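Local coordinates for protein sialidase B (PDB 4XJW) that hydrolyses alpha-(2->3)-, alpha-(2->6)- and alpha-(2->8)-linked terminal sialic acids of oligosaccharides, glycoproteins and glycolipids, and acts as an intramolecular trans-sialidase, at residues A[205-213]-A[627-635]; A[235-243]-A[254-265]. The protein carries 1 engineered substitution. All coordinates share one frame; numbering follows the deposited sequence.

Interaction 1: A[205-213]-A[627-635]; sequences YFRIPTLYT and GVLFEKYDS. With OPX ((1s,3R,4S)-1-[(cyclohexylamino)methyl]-3,4-dihydroxycyclopentanesulfonic acid), chain B.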
loop_
_atom_site.group_PDB
_atom_site.type_symbol
_atom_site.label_atom_id
_atom_site.label_comp_id
_atom_site.label_asym_id
_atom_site.label_seq_id
_atom_site.Cartn_x
_atom_site.Cartn_y
_atom_site.Cartn_z
ATOM N N TYR A 205 7.331 1.286 4.466
ATOM C CA TYR A 205 6.231 0.554 3.814
ATOM C C TYR A 205 5.014 1.444 3.632
ATOM O O TYR A 205 4.798 2.370 4.415
ATOM C CB TYR A 205 5.868 -0.708 4.610
ATOM C CG TYR A 205 7.097 -1.534 4.908
ATOM C CD1 TYR A 205 7.617 -2.412 3.951
ATOM C CD2 TYR A 205 7.787 -1.358 6.097
ATOM C CE1 TYR A 205 8.780 -3.135 4.199
ATOM C CE2 TYR A 205 8.945 -2.069 6.356
ATOM C CZ TYR A 205 9.436 -2.939 5.410
ATOM O OH TYR A 205 10.595 -3.612 5.679
ATOM N N PHE A 206 4.231 1.165 2.593
ATOM C CA PHE A 206 3.019 1.937 2.311
ATOM C C PHE A 206 1.925 0.998 1.879
ATOM O O PHE A 206 2.191 -0.016 1.228
ATOM C CB PHE A 206 3.268 2.979 1.215
ATOM C CG PHE A 206 4.309 3.974 1.584
ATOM C CD1 PHE A 206 3.982 5.077 2.357
ATOM C CD2 PHE A 206 5.627 3.770 1.221
ATOM C CE1 PHE A 206 4.948 5.971 2.743
ATOM C CE2 PHE A 206 6.605 4.678 1.584
ATOM C CZ PHE A 206 6.269 5.774 2.359
ATOM N N ARG A 207 0.691 1.331 2.253
ATOM C CA ARG A 207 -0.475 0.541 1.864
ATOM C C ARG A 207 -1.669 1.475 1.801
ATOM O O ARG A 207 -1.646 2.584 2.353
ATOM C CB ARG A 207 -0.792 -0.601 2.856
ATOM C CG ARG A 207 0.023 -1.915 2.664
ATOM C CD ARG A 207 -0.850 -3.167 2.906
ATOM N NE ARG A 207 -1.928 -3.353 1.941
ATOM C CZ ARG A 207 -2.934 -4.223 2.088
ATOM N NH1 ARG A 207 -2.990 -4.987 3.175
ATOM N NH2 ARG A 207 -3.893 -4.330 1.144
ATOM N N ILE A 208 -2.718 1.012 1.134
ATOM C CA ILE A 208 -4.028 1.666 1.138
ATOM C C ILE A 208 -4.017 3.057 0.471
ATOM O O ILE A 208 -4.295 4.064 1.115
ATOM C CB ILE A 208 -4.631 1.799 2.570
ATOM C CG1 ILE A 208 -4.295 0.602 3.468
ATOM C CG2 ILE A 208 -6.137 1.926 2.486
ATOM C CD1 ILE A 208 -4.777 -0.747 2.937
ATOM N N PRO A 209 -3.713 3.109 -0.831
ATOM C CA PRO A 209 -3.621 4.389 -1.547
ATOM C C PRO A 209 -4.987 4.985 -1.841
ATOM O O PRO A 209 -5.974 4.255 -2.021
ATOM C CB PRO A 209 -2.982 3.988 -2.873
ATOM C CG PRO A 209 -3.404 2.548 -3.071
ATOM C CD PRO A 209 -3.385 1.960 -1.695
ATOM N N THR A 210 -5.032 6.313 -1.929
ATOM C CA THR A 210 -6.220 7.040 -2.374
ATOM C C THR A 210 -5.793 8.101 -3.391
ATOM O O THR A 210 -4.619 8.494 -3.442
ATOM C CB THR A 210 -7.002 7.710 -1.219
ATOM O OG1 THR A 210 -6.377 8.950 -0.868
ATOM C CG2 THR A 210 -7.082 6.788 0.019
ATOM N N LEU A 211 -6.749 8.527 -4.218
ATOM C CA LEU A 211 -6.568 9.649 -5.152
ATOM C C LEU A 211 -7.870 10.416 -5.228
ATOM O O LEU A 211 -8.935 9.834 -5.145
ATOM C CB LEU A 211 -6.227 9.125 -6.555
ATOM C CG LEU A 211 -4.857 8.518 -6.838
ATOM C CD1 LEU A 211 -4.828 7.882 -8.230
ATOM C CD2 LEU A 211 -3.763 9.562 -6.687
ATOM N N TYR A 212 -7.788 11.727 -5.414
ATOM C CA TYR A 212 -8.979 12.549 -5.529
ATOM C C TYR A 212 -8.610 13.808 -6.295
ATOM O O TYR A 212 -7.580 14.436 -6.017
ATOM C CB TYR A 212 -9.481 12.940 -4.139
ATOM C CG TYR A 212 -10.882 13.516 -4.102
ATOM C CD1 TYR A 212 -11.126 14.843 -4.453
ATOM C CD2 TYR A 212 -11.952 12.741 -3.704
ATOM C CE1 TYR A 212 -12.409 15.372 -4.405
ATOM C CE2 TYR A 212 -13.233 13.256 -3.649
ATOM C CZ TYR A 212 -13.456 14.569 -3.994
ATOM O OH TYR A 212 -14.741 15.060 -3.935
ATOM N N THR A 213 -9.450 14.179 -7.252
ATOM C CA THR A 213 -9.176 15.349 -8.087
ATOM C C THR A 213 -9.957 16.535 -7.539
ATOM O O THR A 213 -11.189 16.522 -7.507
ATOM C CB THR A 213 -9.565 15.079 -9.538
ATOM O OG1 THR A 213 -8.836 13.939 -10.007
ATOM C CG2 THR A 213 -9.252 16.285 -10.424
ATOM N N GLY A 627 -5.648 8.472 -13.673
ATOM C CA GLY A 627 -4.530 8.124 -12.812
ATOM C C GLY A 627 -4.895 6.947 -11.926
ATOM O O GLY A 627 -6.012 6.885 -11.399
ATOM N N VAL A 628 -3.958 6.009 -11.783
ATOM C CA VAL A 628 -4.155 4.812 -10.958
ATOM C C VAL A 628 -2.970 4.712 -10.000
ATOM O O VAL A 628 -1.821 4.707 -10.428
ATOM C CB VAL A 628 -4.257 3.526 -11.810
ATOM C CG1 VAL A 628 -4.624 2.338 -10.939
ATOM C CG2 VAL A 628 -5.282 3.686 -12.929
ATOM N N LEU A 629 -3.256 4.692 -8.704
ATOM C CA LEU A 629 -2.250 4.455 -7.680
ATOM C C LEU A 629 -2.644 3.148 -7.004
ATOM O O LEU A 629 -3.730 3.036 -6.441
ATOM C CB LEU A 629 -2.229 5.599 -6.668
ATOM C CG LEU A 629 -1.192 5.500 -5.556
ATOM C CD1 LEU A 629 0.209 5.551 -6.142
ATOM C CD2 LEU A 629 -1.402 6.628 -4.548
ATOM N N PHE A 630 -1.774 2.153 -7.081
ATOM C CA PHE A 630 -2.189 0.820 -6.653
ATOM C C PHE A 630 -1.072 0.012 -6.019
ATOM O O PHE A 630 0.123 0.253 -6.270
ATOM C CB PHE A 630 -2.762 0.048 -7.846
ATOM C CG PHE A 630 -1.741 -0.284 -8.905
ATOM C CD1 PHE A 630 -1.378 0.657 -9.865
ATOM C CD2 PHE A 630 -1.142 -1.541 -8.940
ATOM C CE1 PHE A 630 -0.427 0.357 -10.849
ATOM C CE2 PHE A 630 -0.207 -1.850 -9.923
ATOM C CZ PHE A 630 0.153 -0.910 -10.871
ATOM N N GLU A 631 -1.476 -0.973 -5.215
ATOM C CA GLU A 631 -0.557 -1.912 -4.616
ATOM C C GLU A 631 -0.191 -2.963 -5.654
ATOM O O GLU A 631 -0.993 -3.842 -5.958
ATOM C CB GLU A 631 -1.229 -2.556 -3.393
ATOM C CG GLU A 631 -1.466 -1.568 -2.234
ATOM C CD GLU A 631 -2.276 -2.165 -1.094
ATOM O OE1 GLU A 631 -2.916 -3.232 -1.276
ATOM O OE2 GLU A 631 -2.237 -1.581 0.014
ATOM N N LYS A 632 1.014 -2.881 -6.207
ATOM C CA LYS A 632 1.459 -3.847 -7.211
ATOM C C LYS A 632 2.077 -5.086 -6.553
ATOM O O LYS A 632 3.248 -5.421 -6.756
ATOM C CB LYS A 632 2.433 -3.223 -8.220
ATOM C CG LYS A 632 2.584 -4.072 -9.484
ATOM C CD LYS A 632 3.596 -3.513 -10.460
ATOM C CE LYS A 632 3.693 -4.405 -11.688
ATOM N NZ LYS A 632 2.505 -4.242 -12.560
ATOM N N TYR A 633 1.271 -5.772 -5.758
ATOM C CA TYR A 633 1.692 -7.026 -5.143
ATOM C C TYR A 633 0.477 -7.692 -4.567
ATOM O O TYR A 633 -0.611 -7.105 -4.509
ATOM C CB TYR A 633 2.770 -6.807 -4.067
ATOM C CG TYR A 633 2.283 -6.362 -2.698
ATOM C CD1 TYR A 633 1.731 -5.096 -2.497
ATOM C CD2 TYR A 633 2.377 -7.210 -1.609
ATOM C CE1 TYR A 633 1.296 -4.694 -1.229
ATOM C CE2 TYR A 633 1.963 -6.828 -0.348
ATOM C CZ TYR A 633 1.428 -5.566 -0.153
ATOM O OH TYR A 633 1.015 -5.204 1.116
ATOM N N ASP A 634 0.643 -8.938 -4.162
ATOM C CA ASP A 634 -0.469 -9.634 -3.557
ATOM C C ASP A 634 -0.454 -9.374 -2.053
ATOM O O ASP A 634 0.317 -9.981 -1.304
ATOM C CB ASP A 634 -0.395 -11.118 -3.875
ATOM C CG ASP A 634 -1.636 -11.854 -3.435
ATOM O OD1 ASP A 634 -2.185 -11.497 -2.372
ATOM O OD2 ASP A 634 -2.054 -12.790 -4.150
ATOM N N SER A 635 -1.300 -8.446 -1.623
ATOM C CA SER A 635 -1.296 -7.984 -0.237
ATOM C C SER A 635 -2.019 -8.949 0.710
ATOM O O SER A 635 -2.118 -8.687 1.912
ATOM C CB SER A 635 -1.888 -6.569 -0.142
ATOM O OG SER A 635 -3.289 -6.597 -0.365
HETATM C CAF OPX B . -12.433 16.219 -14.778
HETATM C CAG OPX B . -13.522 17.149 -14.328
HETATM C CAH OPX B . -11.624 15.761 -13.608
HETATM C CAI OPX B . -14.390 16.494 -13.295
HETATM C CAJ OPX B . -12.468 15.115 -12.547
HETATM C CAK OPX B . -13.876 15.161 -9.878
HETATM C CAL OPX B . -14.628 12.795 -9.260
HETATM C CAM OPX B . -13.752 14.208 -7.532
HETATM C CAO OPX B . -14.150 11.981 -8.113
HETATM C CAP OPX B . -13.137 12.819 -7.460
HETATM C CAQ OPX B . -13.587 16.032 -12.118
HETATM C CAR OPX B . -14.552 14.229 -8.826
HETATM N NAN OPX B . -14.507 15.348 -11.194
HETATM O OAA OPX B . -16.946 14.841 -9.796
HETATM O OAB OPX B . -16.864 13.883 -7.565
HETATM O OAC OPX B . -13.637 10.763 -8.529
HETATM O OAD OPX B . -11.943 12.829 -8.129
HETATM O OAE OPX B . -16.140 16.147 -7.904
HETATM S SAS OPX B . -16.218 14.811 -8.507
#

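Interaction 2: A[235-243]-A[254-265]; sequences SKINIATSY and PIFAMKFNDYEE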
loop_
_atom_site.group_PDB
_atom_site.type_symbol
_atom_site.label_atom_id
_atom_site.label_comp_id
_atom_site.label_asym_id
_atom_site.label_seq_id
_atom_site.Cartn_x
_atom_site.Cartn_y
_atom_site.Cartn_z
ATOM N N SER A 235 -0.104 -1.588 15.073
ATOM C CA SER A 235 1.211 -1.292 14.521
ATOM C C SER A 235 1.522 0.171 14.807
ATOM O O SER A 235 0.810 0.825 15.577
ATOM C CB SER A 235 1.210 -1.524 13.011
ATOM O OG SER A 235 2.528 -1.549 12.497
ATOM N N LYS A 236 2.580 0.690 14.188
ATOM C CA LYS A 236 2.718 2.136 14.042
ATOM C C LYS A 236 2.419 2.456 12.588
ATOM O O LYS A 236 3.099 1.974 11.664
ATOM C CB LYS A 236 4.102 2.673 14.418
ATOM C CG LYS A 236 4.152 4.196 14.222
ATOM C CD LYS A 236 5.534 4.806 14.448
ATOM C CE LYS A 236 5.503 6.289 14.072
ATOM N NZ LYS A 236 4.465 7.050 14.839
ATOM N N ILE A 237 1.367 3.240 12.390
ATOM C CA ILE A 237 0.990 3.707 11.065
ATOM C C ILE A 237 0.524 5.151 11.172
ATOM O O ILE A 237 -0.218 5.485 12.098
ATOM C CB ILE A 237 -0.174 2.872 10.484
ATOM C CG1 ILE A 237 0.157 1.379 10.488
ATOM C CG2 ILE A 237 -0.551 3.388 9.085
ATOM C CD1 ILE A 237 -1.058 0.478 10.232
ATOM N N ASN A 238 0.971 5.999 10.238
ATOM C CA ASN A 238 0.489 7.378 10.119
ATOM C C ASN A 238 -0.235 7.526 8.780
ATOM O O ASN A 238 -0.036 6.714 7.888
ATOM C CB ASN A 238 1.668 8.369 10.147
ATOM C CG ASN A 238 2.331 8.496 11.520
ATOM O OD1 ASN A 238 1.693 8.346 12.557
ATOM N ND2 ASN A 238 3.627 8.806 11.518
ATOM N N ILE A 239 -1.043 8.574 8.624
ATOM C CA ILE A 239 -1.625 8.900 7.315
ATOM C C ILE A 239 -0.813 10.019 6.679
ATOM O O ILE A 239 -0.625 11.073 7.286
ATOM C CB ILE A 239 -3.092 9.347 7.428
ATOM C CG1 ILE A 239 -3.940 8.316 8.189
ATOM C CG2 ILE A 239 -3.667 9.608 6.038
ATOM C CD1 ILE A 239 -3.892 6.895 7.605
ATOM N N ALA A 240 -0.317 9.784 5.465
ATOM C CA ALA A 240 0.496 10.776 4.757
ATOM C C ALA A 240 -0.222 11.216 3.490
ATOM O O ALA A 240 -1.076 10.492 2.964
ATOM C CB ALA A 240 1.883 10.211 4.421
ATOM N N THR A 241 0.123 12.407 3.009
ATOM C CA THR A 241 -0.476 12.947 1.783
ATOM C C THR A 241 0.570 13.586 0.881
ATOM O O THR A 241 1.621 14.032 1.350
ATOM C CB THR A 241 -1.610 13.987 2.052
ATOM O OG1 THR A 241 -1.092 15.109 2.767
ATOM C CG2 THR A 241 -2.734 13.409 2.892
ATOM N N SER A 242 0.245 13.620 -0.409
ATOM C CA SER A 242 1.042 14.296 -1.435
ATOM C C SER A 242 0.094 14.784 -2.535
ATOM O O SER A 242 -0.965 14.206 -2.740
ATOM C CB SER A 242 2.083 13.319 -1.999
ATOM O OG SER A 242 2.784 13.873 -3.113
ATOM N N TYR A 243 0.441 15.863 -3.226
ATOM C CA TYR A 243 -0.428 16.361 -4.301
ATOM C C TYR A 243 0.380 16.652 -5.560
ATOM O O TYR A 243 1.610 16.843 -5.514
ATOM C CB TYR A 243 -1.219 17.630 -3.869
ATOM C CG TYR A 243 -0.326 18.703 -3.311
ATOM C CD1 TYR A 243 0.340 19.580 -4.151
ATOM C CD2 TYR A 243 -0.091 18.783 -1.940
ATOM C CE1 TYR A 243 1.200 20.547 -3.630
ATOM C CE2 TYR A 243 0.756 19.727 -1.412
ATOM C CZ TYR A 243 1.403 20.603 -2.257
ATOM O OH TYR A 243 2.250 21.549 -1.724
ATOM N N PRO A 254 5.876 14.312 0.671
ATOM C CA PRO A 254 4.743 14.013 1.556
ATOM C C PRO A 254 4.763 14.762 2.893
ATOM O O PRO A 254 5.827 15.128 3.414
ATOM C CB PRO A 254 4.912 12.521 1.827
ATOM C CG PRO A 254 5.624 11.995 0.616
ATOM C CD PRO A 254 6.608 13.099 0.275
ATOM N N ILE A 255 3.569 14.992 3.422
ATOM C CA ILE A 255 3.401 15.514 4.774
ATOM C C ILE A 255 2.465 14.574 5.500
ATOM O O ILE A 255 1.871 13.689 4.870
ATOM C CB ILE A 255 2.820 16.951 4.796
ATOM C CG1 ILE A 255 1.412 16.996 4.175
ATOM C CG2 ILE A 255 3.782 17.892 4.114
ATOM C CD1 ILE A 255 0.679 18.327 4.379
ATOM N N PHE A 256 2.319 14.754 6.810
ATOM C CA PHE A 256 1.344 13.951 7.549
ATOM C C PHE A 256 0.016 14.670 7.684
ATOM O O PHE A 256 -0.026 15.865 7.985
ATOM C CB PHE A 256 1.839 13.570 8.957
ATOM C CG PHE A 256 3.061 12.708 8.965
ATOM C CD1 PHE A 256 3.026 11.422 8.436
ATOM C CD2 PHE A 256 4.244 13.165 9.525
ATOM C CE1 PHE A 256 4.168 10.626 8.446
ATOM C CE2 PHE A 256 5.379 12.381 9.543
ATOM C CZ PHE A 256 5.345 11.107 9.004
ATOM N N ALA A 257 -1.062 13.918 7.473
ATOM C CA ALA A 257 -2.417 14.369 7.764
ATOM C C ALA A 257 -2.841 13.973 9.174
ATOM O O ALA A 257 -3.547 14.729 9.855
ATOM C CB ALA A 257 -3.405 13.826 6.740
ATOM N N MET A 258 -2.440 12.775 9.600
ATOM C CA MET A 258 -2.681 12.303 10.967
ATOM C C MET A 258 -1.457 11.540 11.428
ATOM O O MET A 258 -0.947 10.672 10.709
ATOM C CB MET A 258 -3.907 11.376 11.039
ATOM C CG MET A 258 -5.226 12.041 10.673
ATOM S SD MET A 258 -6.621 10.931 10.939
ATOM C CE MET A 258 -7.949 11.934 10.273
ATOM N N LYS A 259 -0.984 11.855 12.628
ATOM C CA LYS A 259 0.199 11.196 13.154
ATOM C C LYS A 259 0.145 11.113 14.668
ATOM O O LYS A 259 -0.514 11.928 15.332
ATOM C CB LYS A 259 1.454 11.949 12.739
ATOM C CG LYS A 259 1.608 13.264 13.478
ATOM C CD LYS A 259 2.928 13.930 13.160
ATOM C CE LYS A 259 4.044 12.935 13.342
ATOM N NZ LYS A 259 5.395 13.516 13.112
ATOM N N PHE A 260 0.833 10.107 15.198
ATOM C CA PHE A 260 1.061 9.955 16.626
ATOM C C PHE A 260 2.557 9.910 16.864
ATOM O O PHE A 260 3.324 9.528 15.974
ATOM C CB PHE A 260 0.469 8.641 17.133
ATOM C CG PHE A 260 -1.011 8.674 17.351
ATOM C CD1 PHE A 260 -1.599 9.675 18.112
ATOM C CD2 PHE A 260 -1.822 7.683 16.809
ATOM C CE1 PHE A 260 -2.975 9.678 18.342
ATOM C CE2 PHE A 260 -3.196 7.690 17.029
ATOM C CZ PHE A 260 -3.767 8.688 17.791
ATOM N N ASN A 261 2.971 10.282 18.072
ATOM C CA ASN A 261 4.395 10.391 18.373
ATOM C C ASN A 261 4.844 9.545 19.550
ATOM O O ASN A 261 5.965 9.713 20.058
ATOM C CB ASN A 261 4.784 11.854 18.574
ATOM C CG ASN A 261 4.757 12.636 17.273
ATOM O OD1 ASN A 261 5.256 12.167 16.247
ATOM N ND2 ASN A 261 4.153 13.809 17.301
ATOM N N ASP A 262 3.983 8.620 19.963
ATOM C CA ASP A 262 4.335 7.695 21.028
ATOM C C ASP A 262 5.479 6.755 20.622
ATOM O O ASP A 262 6.260 6.321 21.473
ATOM C CB ASP A 262 3.108 6.912 21.535
ATOM C CG ASP A 262 2.268 6.285 20.415
ATOM O OD1 ASP A 262 2.087 6.913 19.346
ATOM O OD2 ASP A 262 1.742 5.170 20.638
ATOM N N TYR A 263 5.570 6.448 19.331
ATOM C CA TYR A 263 6.712 5.728 18.780
ATOM C C TYR A 263 7.431 6.572 17.734
ATOM O O TYR A 263 6.792 7.332 16.997
ATOM C CB TYR A 263 6.259 4.411 18.157
ATOM C CG TYR A 263 6.086 3.291 19.151
ATOM C CD1 TYR A 263 5.171 3.399 20.195
ATOM C CD2 TYR A 263 6.830 2.132 19.048
ATOM C CE1 TYR A 263 4.994 2.377 21.113
ATOM C CE2 TYR A 263 6.659 1.081 19.966
ATOM C CZ TYR A 263 5.741 1.223 20.996
ATOM O OH TYR A 263 5.569 0.213 21.919
ATOM N N GLU A 264 8.760 6.445 17.692
ATOM C CA GLU A 264 9.595 7.137 16.710
ATOM C C GLU A 264 9.246 6.727 15.273
ATOM O O GLU A 264 8.890 5.581 15.017
ATOM C CB GLU A 264 11.077 6.849 16.999
ATOM C CG GLU A 264 12.076 7.497 16.032
ATOM C CD GLU A 264 13.489 6.925 16.142
ATOM O OE1 GLU A 264 13.682 5.883 16.802
ATOM O OE2 GLU A 264 14.413 7.524 15.557
ATOM N N GLU A 265 9.347 7.669 14.341
ATOM C CA GLU A 265 9.221 7.343 12.926
ATOM C C GLU A 265 10.533 6.723 12.451
ATOM O O GLU A 265 11.505 7.443 12.182
ATOM C CB GLU A 265 8.899 8.604 12.119
ATOM C CG GLU A 265 7.547 9.232 12.461
ATOM C CD GLU A 265 7.586 10.757 12.398
ATOM O OE1 GLU A 265 8.577 11.314 11.873
ATOM O OE2 GLU A 265 6.628 11.393 12.877
HETATM O O HOH W 1 3.422 5.900 17.295
#

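Interaction 1: A[205-213]-A[627-635]
Arg-207 and Glu-631 form a buried salt bridge where two strands from different sheets of the sialidase propeller face each other near the centre of the chain. The arginine grips the carboxylate side-on: NE lies 2.6 Å from Glu-631 OE2 with the oxygen close to the guanidinium plane, while NH2 gives a 2.8 Å bond to the syn lone pair of OE1. The two flat groups are turned 47° apart, and NE meets OE2 from above the carboxylate plane. From the opposite face of that plane the backbone N of Ile-208 adds a nearly straight bond to OE2 (2.9 Å, 165° at the hydrogen), so two donors fix this oxygen. OE1 also accepts from Tyr-615 N, the backbone of the probable nucleophile. Bends at chi2 and chi3 turn the Arg-207 guanidinium across the end of Glu-631. Ile-208 CD1 lies over one face of the Arg-207 guanidinium and Ser-635 CB over the other, 3.3 Å above that plane, both offset toward its rim; Ser-635 OG is hydrogen-bonded to Arg-581 NH1. Arg-207, Arg-581 and Arg-519 are substrate-binding by similarity, consistent with the carboxylate-binding arginine triad of sialidases, and Glu-631 would then be a second-shell group orienting Arg-207. Farther along, the contact is apolar: Pro-209 CB rests 3.5 Å from Leu-629 CD2, and Leu-211 CD1 lies 3.8 Å from Leu-629 CB, the leucines crossing at about a right angle. Beyond them the allosteric inhibitor Optactin (OPX) lies over one face of the Tyr-212 ring, OPX CAP 3.7 Å above its centre, and Thr-213 N donates to OPX OAD.

Interaction 2: A[235-243]-A[254-265]
Lys-236 runs out fully extended, CG anti to the backbone N, until chi4 bends at 57° and brings NZ into the loop 260-265. There NZ makes a weak bond to Tyr-263 O, and a water accepts from NZ (2.9 Å) and from Tyr-263 N while donating to Asp-262 OD1. Asn-238 has CG beside its own N (chi1 -71°), which presents OD1 to Phe-260 N at 3.3 Å; the donor sits above the carbonyl plane. Asn-238 ND2, bonded to Tyr-227 OH, lies over a face of Phe-256, 3.6 Å from CE1, with amide and ring planes 73° apart. Beyond these side chains the backbones pair antiparallel. The Thr-241 N to Ile-255 O bond (2.9 Å) and its reciprocal mark an antiparallel hydrogen-bonded pair, and Ile-239 N reaches Met-258 O. Ile-239 O accepts from Ala-257 N at 2.9 Å and, weakly, from Met-258 N; the register shifts by one residue between Ile-239 and Ala-240. Ala-257 and Met-258 both facing Ile-239 make a classic beta bulge, at the corner where the outer strand of a four-stranded antiparallel propeller blade leaves its hairpin; the first BNR (Asp-box) repeat, residues 242-253, spans the end of strand 237-244 and the hairpin turn.

In the fold
From the N terminus, the chain passes the lectin-like domain and enters the propeller at strand 205-213, the first strand of a four-stranded antiparallel sheet. It continues through strand 219-226 to strand 237-244, where interaction 2 closes a short hairpin with residues 254-265 and completes that sheet at its far edge. The chain then runs through the other propeller sheets and the separate ten-strand antiparallel sheet of residues 324-414 before strand 626-631 comes back to segment 205-213. Interaction 1 therefore closes a loop of more than 400 residues, tying the first propeller sheet to the last, and interaction 2 is nested within it. Their centres stand about 16 Å apart; the two contacts do not touch but reach the same sheet.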